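Local structure of putative N-acetylneuraminate lyase ([Ruminococcus] gnavus ATCC 29149, 6RB7) at residues Pro43-Cys48 with Gly62-Phe67; Val68-Lys73 with Met247-Leu252; Asp134-Ile139 with Ala160-Thr165; Thr165-Tyr170 with Pro192-Val197; Ser282-Met287 with Ala312-Asp317. The protein belongs to the dihydrodipicolinate synthetase family, whose members are built on a (beta/alpha)8 barrel, and assembles as four copies of the chain. All blocks are in the same frame, centred on the assembly; numbering follows the deposited sequence.

How the contacts relate
Contacts 1 to 4 lie in the barrel part of the chain, and contact 5 among the C-terminal helices. Contacts 1 and 2, with centres 11 Å apart, both use helix 57-70 and touch each other through Pro43, Tyr66, Phe67, Val72 and Pro248. Contact 2 brings the helix after the first barrel strand, 41-43, against the one after the last, 238-241, consistent with closure of the barrel; contacts 3 and 4 are nested within the chain loop it closes. Those two share Thr165, have centres only 7 Å apart and join the successive strands 135-138, 166-171 and 194-199. Contact 5 comes last, about 36 Å from them between centres, and ties C-terminal helices together.

Contact 1. Residues Pro43-Cys48 with Gly62-Phe67; sequences PAFYAC and GLTKYF
Leu63 lays its methyl CD2 over the face of the Phe45 ring, 3.7 Å from the ring centroid and 10° off the normal, a well-centred CH-pi contact. Both side chains are swung so that CG lies anti to the backbone N (chi1 -174° in Leu63, -163° in Phe45), and they approach from opposite directions, the leucine from the helix and the ring from the loop. A leucine suits this place, its CB and CG lying close to Phe45 CZ and CE1 while CD2 reaches over the face and on to Cys48 SG at 3.7 Å and Tyr46 CB at 4.0 Å. The Thr64 and Phe45 side chains cross at about a right angle, with Thr64 OG1 3.4 Å from Phe45 CZ; this hydroxyl is turned back into its own helix by a hydrogen bond to Val60 O. One helical turn beyond Leu63, Phe67 packs against both Pro43 and Phe45. Its CE1 is 3.5 Å from Pro43 CB, the two side chains sliding past each other, while CE2 comes within 3.8 Å of Phe45 CD1. Proline and phenylalanine thus give broad apolar surfaces that need no polar partner in this buried setting. Strand 41-43, its loop and helix 57-70 form the first beta-alpha unit of the (beta/alpha)8 barrel; Val99 of helix 89-103 touches Phe45 and Thr64, and Tyr288 and Ile291 of helix 287-299 pack on Tyr46.

Contact 2. Residues Val68-Lys73 with Met247-Leu252; sequences VKKGVK and MPELYL
Lys70 and Glu249 join in a salt bridge where helix 57-70 ends in a Schellman motif beside the first turn of helix 248-259. Lys70 NZ lies 2.7 Å from Glu249 OE2 and meets it from above the carboxylate plane, 44° out of it. The lysine chain bends at chi2 (-65°), and its aliphatic part crosses the proline ring at a slant on the way: Lys70 CG is 3.7 Å from Pro248 CG. A long side chain with an apolar stem and a charged end suits both tasks. The remaining side-chain contacts are apolar. Val72 CG1 packs 3.9 Å from Pro248 CB, and the Val72 and Leu252 side chains cross at about a right angle, through CG1 and CD1.

Further residues hold or flank these groups. Lys70 NZ forms a second salt bridge with Glu299 OE2, so the ammonium is shared by two carboxylates, which would probably favour its charged form. Pro248 follows the N-cap residue Met247; a proline fits a first helical turn, where no N-H is required for helix bonding. It also rests on Tyr66, while Val72 touches Phe67. Gly71 takes a positive phi of 74°, natural for glycine, and its N bonds back to Val68 O at 3.1 Å. Just before this glycine, Lys70 O lies 3.3 Å from the methyl CD1 of Leu252.

Contact 3. Residues Asp134-Ile139 with Ala160-Thr165; sequences DAIAAI and AAAPNT
Thr165 presses its methyl CG2 onto the backbone at the start of strand 135-138, 3.8 Å from both Ala135 CA and Ile136 N. The chi1 of -58° places this methyl anti to the threonine's own backbone N and directs it at the strand, while OG1 takes another direction and bonds to Glu129 OE1. A beta-branched residue with one apolar and one polar arm therefore fits a buried site that has a partner for each. Ile136 crosses the threonine at about a right angle, its CG2 4.2 Å from Thr165 CG2. Its longer branch starts between the backbone N and the carbonyl carbon (chi1 56°) and ends with CD1 3.9 Å from Ala162 CB; the alanine contributes just one methyl, enough to meet the long isoleucine.

Ala162 and Thr165 are the two ends of a type I beta turn, in which Thr165 N bonds to Ala162 O at 3.0 Å. Pro163, with phi held near -71° by its ring, suits the second position of that turn. Glu129 OE1 accepts from Asn164 N as well, so a single carboxylate oxygen of helix 118-130 fastens two successive turn residues. The turn leads from helix 148-160 into strand 166-171, closing a beta-alpha-beta crossover from strand 135-138; Ile136 is further packed by Ile158 of the crossover helix and Ala128 of helix 118-130.

Contact 4. Residues Thr165-Tyr170 with Pro192-Val197; sequences TDFVIY and PNVIGV
Val194 spreads its two methyls between two partners on the neighbouring strand: CG2 lies 4.1 Å from Phe167 CD1, and CG1 4.2 Å from Ile169 CD1. These residues and Val197 share a sheet face covered by helices 148-160 and 182-188, where bulky apolar groups suit the strand-helix interface. Away from it, Ile195 CG1 meets Val168 CG2 at 3.8 Å, carried there by a chi1 of 62°. Strands 166-171 and 194-199 are parallel neighbours in the eight-stranded barrel of this family. Phe167 pairs with Val194 and Ile169 with Val197, so the second strand holds one residue more: a beta bulge at Ile195 and Gly196. Gly196 has a phi of 147°, a conformation natural to glycine. Ile195 N donates to Phe167 O at 2.9 Å in a nearly straight bond (169°), and Ile169 N to Gly196 O at 3.1 Å. At the strand start, Phe167 N reaches Asn193 O at 2.8 Å in a more bent bond, from above the carbonyl plane. Farther out, Ile195 CG2 lies 3.6 Å from Asp166 CG, while Asp166 OD2 bonds to Tyr38 OH. Before the strands begin, Asn193 ND2 donates to Pro163 O.

Contact 5. Residues Ser282-Met287 with Ala312-Asp317; sequences SAHGNM and ALVDED
His284, Asp317 and Gly285 supply just over half of the buried surface, and the carboxylate of Asp317 organises it by gripping two successive backbone N-H groups. Its OD1 accepts from His284 N at 2.8 Å and its OD2 from Gly285 N at 2.9 Å, each met on the syn side and somewhat out of the plane. OD2 takes a further bond from Val314 N at 3.0 Å, which arrives from the opposite face of the carboxylate. An aspartate suits this place: it is short enough to sit close to the loop, and its two oxygens match neighbouring amides while tying back to its own turn. That turn is a type I beta turn from Val314 to Asp317, with Asp317 N bonded to Val314 O.

With CG anti to the backbone N (chi1 175°), the His284 side chain crosses that of Val314 at about a right angle; His284 CD2 is 3.6 Å from Val314 CG1. Gly285 has no side chain, so the two backbones approach until its CA lies 4.0 Å from Leu313 CA and 3.4 Å from Ala312 O. On the subunit boundary, the His284 ring stacks on Tyr149 of the second subunit. The contact fastens the loop between helices 263-281 and 287-299 to the one entering helix 317-335, while Leu313 packs on Ala289, Val290 and Ala293 of helix 287-299.

Contact 1. Residues Pro43-Cys48 with Gly62-Phe67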
# COMPACT_ATOMS: atom_id res chain seq x y z
N PRO A 43 -12.82 2.34 -27.59
CA PRO A 43 -12.83 1.09 -26.85
C PRO A 43 -11.54 0.29 -26.93
O PRO A 43 -10.91 0.24 -27.98
CB PRO A 43 -13.93 0.28 -27.55
CG PRO A 43 -14.82 1.34 -28.20
CD PRO A 43 -13.84 2.40 -28.65
N ALA A 44 -11.17 -0.37 -25.84
CA ALA A 44 -10.19 -1.47 -25.88
C ALA A 44 -10.77 -2.61 -26.70
O ALA A 44 -11.91 -3.03 -26.51
CB ALA A 44 -9.83 -1.92 -24.51
N PHE A 45 -9.99 -3.08 -27.64
CA PHE A 45 -10.32 -4.21 -28.51
C PHE A 45 -10.09 -5.51 -27.75
O PHE A 45 -9.02 -5.71 -27.14
CB PHE A 45 -9.44 -4.14 -29.74
CG PHE A 45 -9.92 -4.97 -30.91
CD1 PHE A 45 -10.85 -4.45 -31.78
CD2 PHE A 45 -9.41 -6.24 -31.12
CE1 PHE A 45 -11.28 -5.21 -32.85
CE2 PHE A 45 -9.85 -7.00 -32.19
CZ PHE A 45 -10.80 -6.48 -33.06
N TYR A 46 -11.06 -6.41 -27.75
CA TYR A 46 -10.94 -7.69 -27.01
C TYR A 46 -10.13 -8.71 -27.81
O TYR A 46 -10.02 -8.64 -29.05
CB TYR A 46 -12.33 -8.24 -26.68
CG TYR A 46 -13.20 -7.26 -25.95
CD1 TYR A 46 -12.73 -6.62 -24.81
CD2 TYR A 46 -14.45 -6.89 -26.42
CE1 TYR A 46 -13.51 -5.70 -24.14
CE2 TYR A 46 -15.25 -6.00 -25.75
CZ TYR A 46 -14.77 -5.37 -24.61
OH TYR A 46 -15.57 -4.47 -23.92
N ALA A 47 -9.58 -9.67 -27.08
CA ALA A 47 -8.97 -10.89 -27.66
C ALA A 47 -10.06 -11.73 -28.30
O ALA A 47 -11.02 -12.09 -27.62
CB ALA A 47 -8.18 -11.67 -26.66
N CYS A 48 -9.90 -12.07 -29.58
CA CYS A 48 -10.89 -12.87 -30.34
C CYS A 48 -10.24 -14.21 -30.66
O CYS A 48 -9.26 -14.25 -31.47
CB CYS A 48 -11.27 -12.16 -31.62
SG CYS A 48 -12.07 -10.56 -31.34
N GLY A 62 -14.56 -9.55 -37.46
CA GLY A 62 -15.94 -9.38 -36.98
C GLY A 62 -16.03 -8.27 -35.95
O GLY A 62 -16.90 -7.39 -36.03
N LEU A 63 -15.15 -8.33 -34.95
CA LEU A 63 -15.19 -7.31 -33.89
C LEU A 63 -14.79 -5.93 -34.42
O LEU A 63 -15.37 -4.93 -34.00
CB LEU A 63 -14.32 -7.75 -32.71
CG LEU A 63 -14.41 -6.84 -31.49
CD1 LEU A 63 -15.81 -6.81 -30.89
CD2 LEU A 63 -13.40 -7.26 -30.45
N THR A 64 -13.89 -5.87 -35.39
CA THR A 64 -13.48 -4.58 -35.98
C THR A 64 -14.68 -3.97 -36.71
O THR A 64 -14.97 -2.79 -36.55
CB THR A 64 -12.28 -4.73 -36.90
OG1 THR A 64 -11.22 -5.44 -36.25
CG2 THR A 64 -11.82 -3.40 -37.42
N LYS A 65 -15.38 -4.78 -37.51
CA LYS A 65 -16.54 -4.27 -38.29
C LYS A 65 -17.63 -3.81 -37.31
O LYS A 65 -18.35 -2.82 -37.61
CB LYS A 65 -17.03 -5.35 -39.23
CG LYS A 65 -16.05 -5.64 -40.34
CD LYS A 65 -16.49 -6.68 -41.35
CE LYS A 65 -16.66 -8.05 -40.72
NZ LYS A 65 -17.11 -9.06 -41.71
N TYR A 66 -17.77 -4.50 -36.18
CA TYR A 66 -18.71 -4.10 -35.11
C TYR A 66 -18.38 -2.69 -34.63
O TYR A 66 -19.26 -1.85 -34.56
CB TYR A 66 -18.65 -5.10 -33.97
CG TYR A 66 -19.25 -4.70 -32.64
CD1 TYR A 66 -20.60 -4.79 -32.40
CD2 TYR A 66 -18.42 -4.28 -31.61
CE1 TYR A 66 -21.14 -4.47 -31.15
CE2 TYR A 66 -18.95 -3.95 -30.37
CZ TYR A 66 -20.31 -4.06 -30.13
OH TYR A 66 -20.81 -3.73 -28.90
N PHE A 67 -17.12 -2.42 -34.33
CA PHE A 67 -16.74 -1.07 -33.85
C PHE A 67 -16.93 -0.02 -34.93
O PHE A 67 -17.38 1.09 -34.64
CB PHE A 67 -15.31 -1.08 -33.31
CG PHE A 67 -15.20 -1.71 -31.94
CD1 PHE A 67 -15.96 -1.22 -30.90
CD2 PHE A 67 -14.37 -2.78 -31.72
CE1 PHE A 67 -15.85 -1.78 -29.63
CE2 PHE A 67 -14.21 -3.30 -30.43
CZ PHE A 67 -15.02 -2.84 -29.41

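Contact 2. Residues Val68-Lys73 with Met247-Leu252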
# COMPACT_ATOMS: atom_id res chain seq x y z
N VAL A 68 -16.64 -0.34 -36.20
CA VAL A 68 -16.93 0.62 -37.30
C VAL A 68 -18.42 0.92 -37.34
O VAL A 68 -18.80 2.11 -37.38
CB VAL A 68 -16.46 0.04 -38.64
CG1 VAL A 68 -16.99 0.88 -39.79
CG2 VAL A 68 -14.97 -0.11 -38.71
N LYS A 69 -19.27 -0.10 -37.28
CA LYS A 69 -20.73 0.13 -37.37
C LYS A 69 -21.27 0.87 -36.14
O LYS A 69 -22.23 1.64 -36.30
CB LYS A 69 -21.43 -1.16 -37.74
CG LYS A 69 -21.05 -1.61 -39.16
CD LYS A 69 -21.22 -0.65 -40.30
CE LYS A 69 -20.84 -1.29 -41.62
NZ LYS A 69 -21.00 -0.34 -42.76
N LYS A 70 -20.64 0.75 -34.97
CA LYS A 70 -21.08 1.48 -33.78
C LYS A 70 -20.62 2.93 -33.81
O LYS A 70 -21.15 3.70 -32.99
CB LYS A 70 -20.62 0.78 -32.51
CG LYS A 70 -21.24 -0.58 -32.26
CD LYS A 70 -22.73 -0.51 -32.02
CE LYS A 70 -23.25 -1.90 -31.66
NZ LYS A 70 -24.73 -2.00 -31.57
N GLY A 71 -19.74 3.31 -34.71
CA GLY A 71 -19.37 4.73 -34.88
C GLY A 71 -18.49 5.23 -33.75
O GLY A 71 -18.50 6.46 -33.49
N VAL A 72 -17.69 4.36 -33.14
CA VAL A 72 -16.69 4.85 -32.16
C VAL A 72 -15.54 5.54 -32.90
O VAL A 72 -15.42 5.42 -34.14
CB VAL A 72 -16.19 3.70 -31.25
CG1 VAL A 72 -17.35 3.13 -30.42
CG2 VAL A 72 -15.51 2.61 -32.03
N LYS A 73 -14.73 6.30 -32.15
CA LYS A 73 -13.66 7.11 -32.75
C LYS A 73 -12.55 6.19 -33.24
O LYS A 73 -11.91 6.50 -34.28
CB LYS A 73 -13.15 8.13 -31.77
CG LYS A 73 -12.16 9.13 -32.32
CD LYS A 73 -12.79 10.00 -33.41
CE LYS A 73 -12.24 11.40 -33.46
NZ LYS A 73 -12.52 12.04 -34.77
N MET A 247 -21.07 -1.96 -24.62
CA MET A 247 -22.17 -0.96 -24.65
C MET A 247 -21.71 0.35 -25.26
O MET A 247 -21.81 1.41 -24.66
CB MET A 247 -22.74 -0.76 -23.24
CG MET A 247 -21.71 -0.39 -22.23
SD MET A 247 -22.31 -0.86 -20.58
CE MET A 247 -20.93 -0.50 -19.49
N PRO A 248 -21.12 0.31 -26.47
CA PRO A 248 -20.45 1.50 -26.98
C PRO A 248 -21.39 2.68 -27.19
O PRO A 248 -20.97 3.84 -26.94
CB PRO A 248 -19.80 1.04 -28.30
CG PRO A 248 -20.52 -0.22 -28.66
CD PRO A 248 -21.01 -0.85 -27.38
N GLU A 249 -22.65 2.41 -27.53
CA GLU A 249 -23.64 3.49 -27.74
C GLU A 249 -23.82 4.28 -26.45
O GLU A 249 -24.07 5.51 -26.55
CB GLU A 249 -25.01 2.97 -28.16
CG GLU A 249 -25.01 2.19 -29.44
CD GLU A 249 -24.88 0.68 -29.26
OE1 GLU A 249 -24.04 0.20 -28.40
OE2 GLU A 249 -25.65 -0.03 -29.97
N LEU A 250 -23.74 3.64 -25.29
CA LEU A 250 -23.97 4.36 -24.01
C LEU A 250 -22.81 5.33 -23.77
O LEU A 250 -23.04 6.47 -23.38
CB LEU A 250 -24.12 3.39 -22.84
CG LEU A 250 -25.34 2.48 -22.89
CD1 LEU A 250 -25.40 1.59 -21.68
CD2 LEU A 250 -26.63 3.33 -23.01
N TYR A 251 -21.57 4.88 -24.01
CA TYR A 251 -20.42 5.81 -23.81
C TYR A 251 -20.45 6.92 -24.87
O TYR A 251 -20.04 8.04 -24.55
CB TYR A 251 -19.12 5.02 -23.79
CG TYR A 251 -18.94 4.19 -22.55
CD1 TYR A 251 -18.59 4.79 -21.35
CD2 TYR A 251 -19.18 2.81 -22.54
CE1 TYR A 251 -18.41 4.06 -20.19
CE2 TYR A 251 -19.01 2.06 -21.38
CZ TYR A 251 -18.63 2.69 -20.21
OH TYR A 251 -18.39 1.94 -19.08
N LEU A 252 -20.85 6.63 -26.13
CA LEU A 252 -20.98 7.71 -27.13
C LEU A 252 -22.00 8.74 -26.66
O LEU A 252 -21.74 9.95 -26.78
CB LEU A 252 -21.34 7.11 -28.49
CG LEU A 252 -20.18 6.37 -29.17
CD1 LEU A 252 -20.70 5.50 -30.31
CD2 LEU A 252 -19.12 7.37 -29.65

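Contact 3. Residues Asp134-Ile139 with Ala160-Thr165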
# COMPACT_ATOMS: atom_id res chain seq x y z
N ASP A 134 -2.20 4.77 -36.21
CA ASP A 134 -2.14 6.19 -35.82
C ASP A 134 -1.14 6.37 -34.69
O ASP A 134 -0.34 7.35 -34.72
CB ASP A 134 -3.52 6.70 -35.44
CG ASP A 134 -4.43 6.66 -36.66
OD1 ASP A 134 -4.33 7.60 -37.48
OD2 ASP A 134 -5.14 5.65 -36.82
N ALA A 135 -1.16 5.48 -33.71
CA ALA A 135 -0.28 5.58 -32.54
C ALA A 135 0.09 4.19 -32.06
O ALA A 135 -0.70 3.24 -32.27
CB ALA A 135 -0.96 6.39 -31.44
N ILE A 136 1.19 4.13 -31.34
CA ILE A 136 1.52 2.98 -30.49
C ILE A 136 1.45 3.43 -29.04
O ILE A 136 1.54 4.64 -28.77
CB ILE A 136 2.90 2.38 -30.83
CG1 ILE A 136 4.01 3.43 -30.75
CG2 ILE A 136 2.84 1.70 -32.20
CD1 ILE A 136 5.40 2.78 -30.66
N ALA A 137 1.26 2.46 -28.17
CA ALA A 137 1.15 2.70 -26.72
C ALA A 137 1.99 1.71 -25.94
O ALA A 137 2.29 0.61 -26.45
CB ALA A 137 -0.29 2.63 -26.28
N ALA A 138 2.32 2.05 -24.69
CA ALA A 138 3.09 1.14 -23.84
C ALA A 138 2.77 1.41 -22.37
O ALA A 138 2.92 2.54 -21.90
CB ALA A 138 4.56 1.28 -24.10
N ILE A 139 2.38 0.34 -21.68
CA ILE A 139 2.50 0.29 -20.20
C ILE A 139 3.96 0.39 -19.82
O ILE A 139 4.86 0.24 -20.67
CB ILE A 139 1.83 -0.97 -19.65
CG1 ILE A 139 2.48 -2.26 -20.15
CG2 ILE A 139 0.33 -0.94 -19.89
CD1 ILE A 139 2.07 -3.47 -19.35
N ALA A 160 11.62 4.49 -30.71
CA ALA A 160 12.67 4.58 -31.77
C ALA A 160 12.44 3.47 -32.81
O ALA A 160 12.95 3.63 -33.94
CB ALA A 160 14.03 4.45 -31.14
N ALA A 161 11.76 2.38 -32.48
CA ALA A 161 11.46 1.29 -33.43
C ALA A 161 10.29 1.68 -34.34
O ALA A 161 10.08 0.99 -35.34
CB ALA A 161 11.18 -0.01 -32.70
N ALA A 162 9.51 2.70 -33.96
CA ALA A 162 8.38 3.25 -34.74
C ALA A 162 8.56 4.75 -34.78
O ALA A 162 7.76 5.53 -34.25
CB ALA A 162 7.06 2.87 -34.14
N PRO A 163 9.66 5.22 -35.40
CA PRO A 163 10.09 6.60 -35.21
C PRO A 163 9.21 7.65 -35.87
O PRO A 163 9.44 8.85 -35.62
CB PRO A 163 11.50 6.59 -35.80
CG PRO A 163 11.43 5.54 -36.86
CD PRO A 163 10.59 4.44 -36.25
N ASN A 164 8.26 7.23 -36.71
CA ASN A 164 7.34 8.14 -37.42
C ASN A 164 5.95 8.04 -36.80
O ASN A 164 5.00 8.54 -37.44
CB ASN A 164 7.29 7.76 -38.90
CG ASN A 164 8.67 7.85 -39.50
OD1 ASN A 164 9.24 8.95 -39.52
ND2 ASN A 164 9.24 6.72 -39.90
N THR A 165 5.81 7.41 -35.63
CA THR A 165 4.48 7.06 -35.07
C THR A 165 4.26 7.78 -33.74
O THR A 165 5.12 7.73 -32.87
CB THR A 165 4.30 5.55 -34.96
OG1 THR A 165 4.47 4.95 -36.25
CG2 THR A 165 2.92 5.18 -34.51

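Contact 4. Residues Thr165-Tyr170 with Pro192-Val197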
# COMPACT_ATOMS: atom_id res chain seq x y z
N THR A 165 5.81 7.41 -35.63
CA THR A 165 4.48 7.06 -35.07
C THR A 165 4.26 7.78 -33.74
O THR A 165 5.12 7.73 -32.87
CB THR A 165 4.30 5.55 -34.96
OG1 THR A 165 4.47 4.95 -36.25
CG2 THR A 165 2.92 5.18 -34.51
N ASP A 166 3.07 8.36 -33.58
CA ASP A 166 2.62 8.92 -32.29
C ASP A 166 2.75 7.87 -31.17
O ASP A 166 2.51 6.68 -31.41
CB ASP A 166 1.18 9.39 -32.36
CG ASP A 166 0.92 10.60 -33.25
OD1 ASP A 166 1.89 11.30 -33.63
OD2 ASP A 166 -0.24 10.84 -33.54
N PHE A 167 3.08 8.32 -29.97
CA PHE A 167 3.36 7.41 -28.83
C PHE A 167 2.51 7.85 -27.63
O PHE A 167 2.57 9.03 -27.19
CB PHE A 167 4.83 7.43 -28.46
CG PHE A 167 5.24 6.39 -27.45
CD1 PHE A 167 5.05 6.60 -26.09
CD2 PHE A 167 5.87 5.23 -27.86
CE1 PHE A 167 5.45 5.63 -25.17
CE2 PHE A 167 6.25 4.26 -26.94
CZ PHE A 167 6.06 4.48 -25.60
N VAL A 168 1.80 6.90 -27.06
CA VAL A 168 0.96 7.08 -25.83
C VAL A 168 1.54 6.28 -24.68
O VAL A 168 1.67 5.05 -24.78
CB VAL A 168 -0.50 6.66 -26.08
CG1 VAL A 168 -1.34 6.84 -24.85
CG2 VAL A 168 -1.11 7.44 -27.25
N ILE A 169 1.82 6.95 -23.56
CA ILE A 169 2.22 6.26 -22.31
C ILE A 169 0.95 5.76 -21.64
O ILE A 169 0.01 6.56 -21.50
CB ILE A 169 2.94 7.26 -21.40
CG1 ILE A 169 4.21 7.78 -22.05
CG2 ILE A 169 3.17 6.65 -20.02
CD1 ILE A 169 4.69 9.07 -21.41
N TYR A 170 0.93 4.52 -21.19
CA TYR A 170 -0.22 3.97 -20.44
C TYR A 170 0.16 3.91 -18.97
O TYR A 170 1.00 3.07 -18.58
CB TYR A 170 -0.68 2.65 -21.03
CG TYR A 170 -2.08 2.27 -20.62
CD1 TYR A 170 -2.36 1.92 -19.33
CD2 TYR A 170 -3.13 2.29 -21.54
CE1 TYR A 170 -3.64 1.54 -18.95
CE2 TYR A 170 -4.43 1.99 -21.14
CZ TYR A 170 -4.69 1.65 -19.84
OH TYR A 170 -5.95 1.30 -19.42
N PRO A 192 9.54 13.95 -29.19
CA PRO A 192 8.46 14.68 -29.86
C PRO A 192 7.31 13.77 -30.31
O PRO A 192 6.26 14.28 -30.58
CB PRO A 192 9.16 15.32 -31.09
CG PRO A 192 10.31 14.44 -31.34
CD PRO A 192 10.79 13.98 -29.97
N ASN A 193 7.55 12.46 -30.39
CA ASN A 193 6.49 11.51 -30.79
C ASN A 193 5.48 11.30 -29.66
O ASN A 193 4.38 10.85 -29.94
CB ASN A 193 7.04 10.16 -31.23
CG ASN A 193 7.78 10.29 -32.55
OD1 ASN A 193 8.02 11.40 -33.02
ND2 ASN A 193 8.22 9.19 -33.10
N VAL A 194 5.85 11.58 -28.42
CA VAL A 194 4.90 11.40 -27.28
C VAL A 194 3.76 12.40 -27.45
O VAL A 194 4.00 13.60 -27.48
CB VAL A 194 5.59 11.54 -25.92
CG1 VAL A 194 4.59 11.51 -24.79
CG2 VAL A 194 6.61 10.39 -25.74
N ILE A 195 2.52 11.89 -27.51
CA ILE A 195 1.31 12.72 -27.67
C ILE A 195 0.52 12.78 -26.38
O ILE A 195 -0.40 13.59 -26.32
CB ILE A 195 0.41 12.24 -28.84
CG1 ILE A 195 -0.13 10.82 -28.63
CG2 ILE A 195 1.13 12.39 -30.16
CD1 ILE A 195 -1.33 10.51 -29.49
N GLY A 196 0.88 11.98 -25.37
CA GLY A 196 0.12 12.04 -24.12
C GLY A 196 0.03 10.72 -23.42
O GLY A 196 0.95 9.91 -23.53
N VAL A 197 -0.98 10.60 -22.58
CA VAL A 197 -1.03 9.59 -21.49
C VAL A 197 -2.44 9.00 -21.47
O VAL A 197 -3.40 9.77 -21.39
CB VAL A 197 -0.73 10.18 -20.11
CG1 VAL A 197 -0.74 9.12 -19.04
CG2 VAL A 197 0.58 10.95 -20.11
O HOH W 1 7.13 6.41 -31.62

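Contact 5. Residues Ser282-Met287 with Ala312-Asp317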
# COMPACT_ATOMS: atom_id res chain seq x y z
N SER A 282 -19.41 -9.16 -10.85
CA SER A 282 -19.97 -10.01 -9.77
C SER A 282 -19.87 -11.51 -10.12
O SER A 282 -20.16 -12.33 -9.24
CB SER A 282 -21.37 -9.61 -9.43
OG SER A 282 -22.31 -10.07 -10.41
N ALA A 283 -19.51 -11.85 -11.34
CA ALA A 283 -19.39 -13.23 -11.81
C ALA A 283 -18.16 -13.91 -11.20
O ALA A 283 -17.17 -13.23 -10.83
CB ALA A 283 -19.36 -13.27 -13.33
N HIS A 284 -18.20 -15.23 -11.18
CA HIS A 284 -17.01 -16.07 -10.88
C HIS A 284 -15.99 -15.92 -12.02
O HIS A 284 -14.80 -15.65 -11.75
CB HIS A 284 -17.48 -17.50 -10.67
CG HIS A 284 -16.39 -18.49 -10.46
ND1 HIS A 284 -15.99 -18.89 -9.21
CD2 HIS A 284 -15.64 -19.18 -11.34
CE1 HIS A 284 -15.07 -19.81 -9.34
NE2 HIS A 284 -14.84 -20.01 -10.60
N GLY A 285 -16.43 -16.08 -13.26
CA GLY A 285 -15.60 -15.87 -14.45
C GLY A 285 -15.13 -14.44 -14.54
O GLY A 285 -15.76 -13.50 -13.97
N ASN A 286 -14.05 -14.25 -15.29
CA ASN A 286 -13.42 -12.94 -15.52
C ASN A 286 -14.41 -12.00 -16.21
O ASN A 286 -15.23 -12.41 -17.05
CB ASN A 286 -12.16 -13.16 -16.35
CG ASN A 286 -11.44 -11.86 -16.65
OD1 ASN A 286 -11.61 -11.34 -17.77
ND2 ASN A 286 -10.65 -11.40 -15.69
N MET A 287 -14.29 -10.71 -15.90
CA MET A 287 -15.17 -9.68 -16.51
C MET A 287 -15.13 -9.76 -18.04
O MET A 287 -16.18 -9.57 -18.68
CB MET A 287 -14.81 -8.27 -16.08
CG MET A 287 -15.90 -7.25 -16.48
SD MET A 287 -15.27 -5.56 -16.37
CE MET A 287 -14.07 -5.63 -17.69
N ALA A 312 -12.55 -18.82 -16.57
CA ALA A 312 -13.72 -18.99 -17.45
C ALA A 312 -15.02 -18.85 -16.66
O ALA A 312 -15.03 -19.07 -15.44
CB ALA A 312 -13.65 -20.36 -18.10
N LEU A 313 -16.09 -18.48 -17.35
CA LEU A 313 -17.44 -18.51 -16.76
C LEU A 313 -17.74 -19.93 -16.27
O LEU A 313 -17.33 -20.90 -16.94
CB LEU A 313 -18.47 -18.14 -17.82
CG LEU A 313 -18.37 -16.74 -18.40
CD1 LEU A 313 -19.48 -16.52 -19.38
CD2 LEU A 313 -18.44 -15.69 -17.33
N VAL A 314 -18.50 -20.01 -15.19
CA VAL A 314 -19.15 -21.27 -14.74
C VAL A 314 -20.64 -21.22 -15.06
O VAL A 314 -21.17 -20.14 -15.41
CB VAL A 314 -18.88 -21.51 -13.26
CG1 VAL A 314 -17.42 -21.83 -13.04
CG2 VAL A 314 -19.36 -20.38 -12.37
N ASP A 315 -21.34 -22.34 -14.89
CA ASP A 315 -22.79 -22.41 -15.23
C ASP A 315 -23.56 -21.32 -14.49
O ASP A 315 -24.44 -20.68 -15.12
CB ASP A 315 -23.37 -23.79 -14.91
CG ASP A 315 -22.71 -24.95 -15.62
OD1 ASP A 315 -22.16 -24.71 -16.71
OD2 ASP A 315 -22.80 -26.08 -15.09
N GLU A 316 -23.25 -21.12 -13.21
CA GLU A 316 -23.95 -20.17 -12.30
C GLU A 316 -23.78 -18.74 -12.83
O GLU A 316 -24.63 -17.90 -12.54
CB GLU A 316 -23.38 -20.29 -10.88
CG GLU A 316 -23.68 -21.63 -10.19
CD GLU A 316 -22.95 -22.86 -10.71
OE1 GLU A 316 -21.89 -22.71 -11.40
OE2 GLU A 316 -23.43 -23.99 -10.45
N ASP A 317 -22.77 -18.48 -13.64
CA ASP A 317 -22.57 -17.12 -14.16
C ASP A 317 -23.54 -16.76 -15.28
O ASP A 317 -23.67 -15.60 -15.60
CB ASP A 317 -21.16 -16.94 -14.70
CG ASP A 317 -20.08 -16.88 -13.64
OD1 ASP A 317 -20.40 -16.46 -12.49
OD2 ASP A 317 -18.94 -17.26 -13.99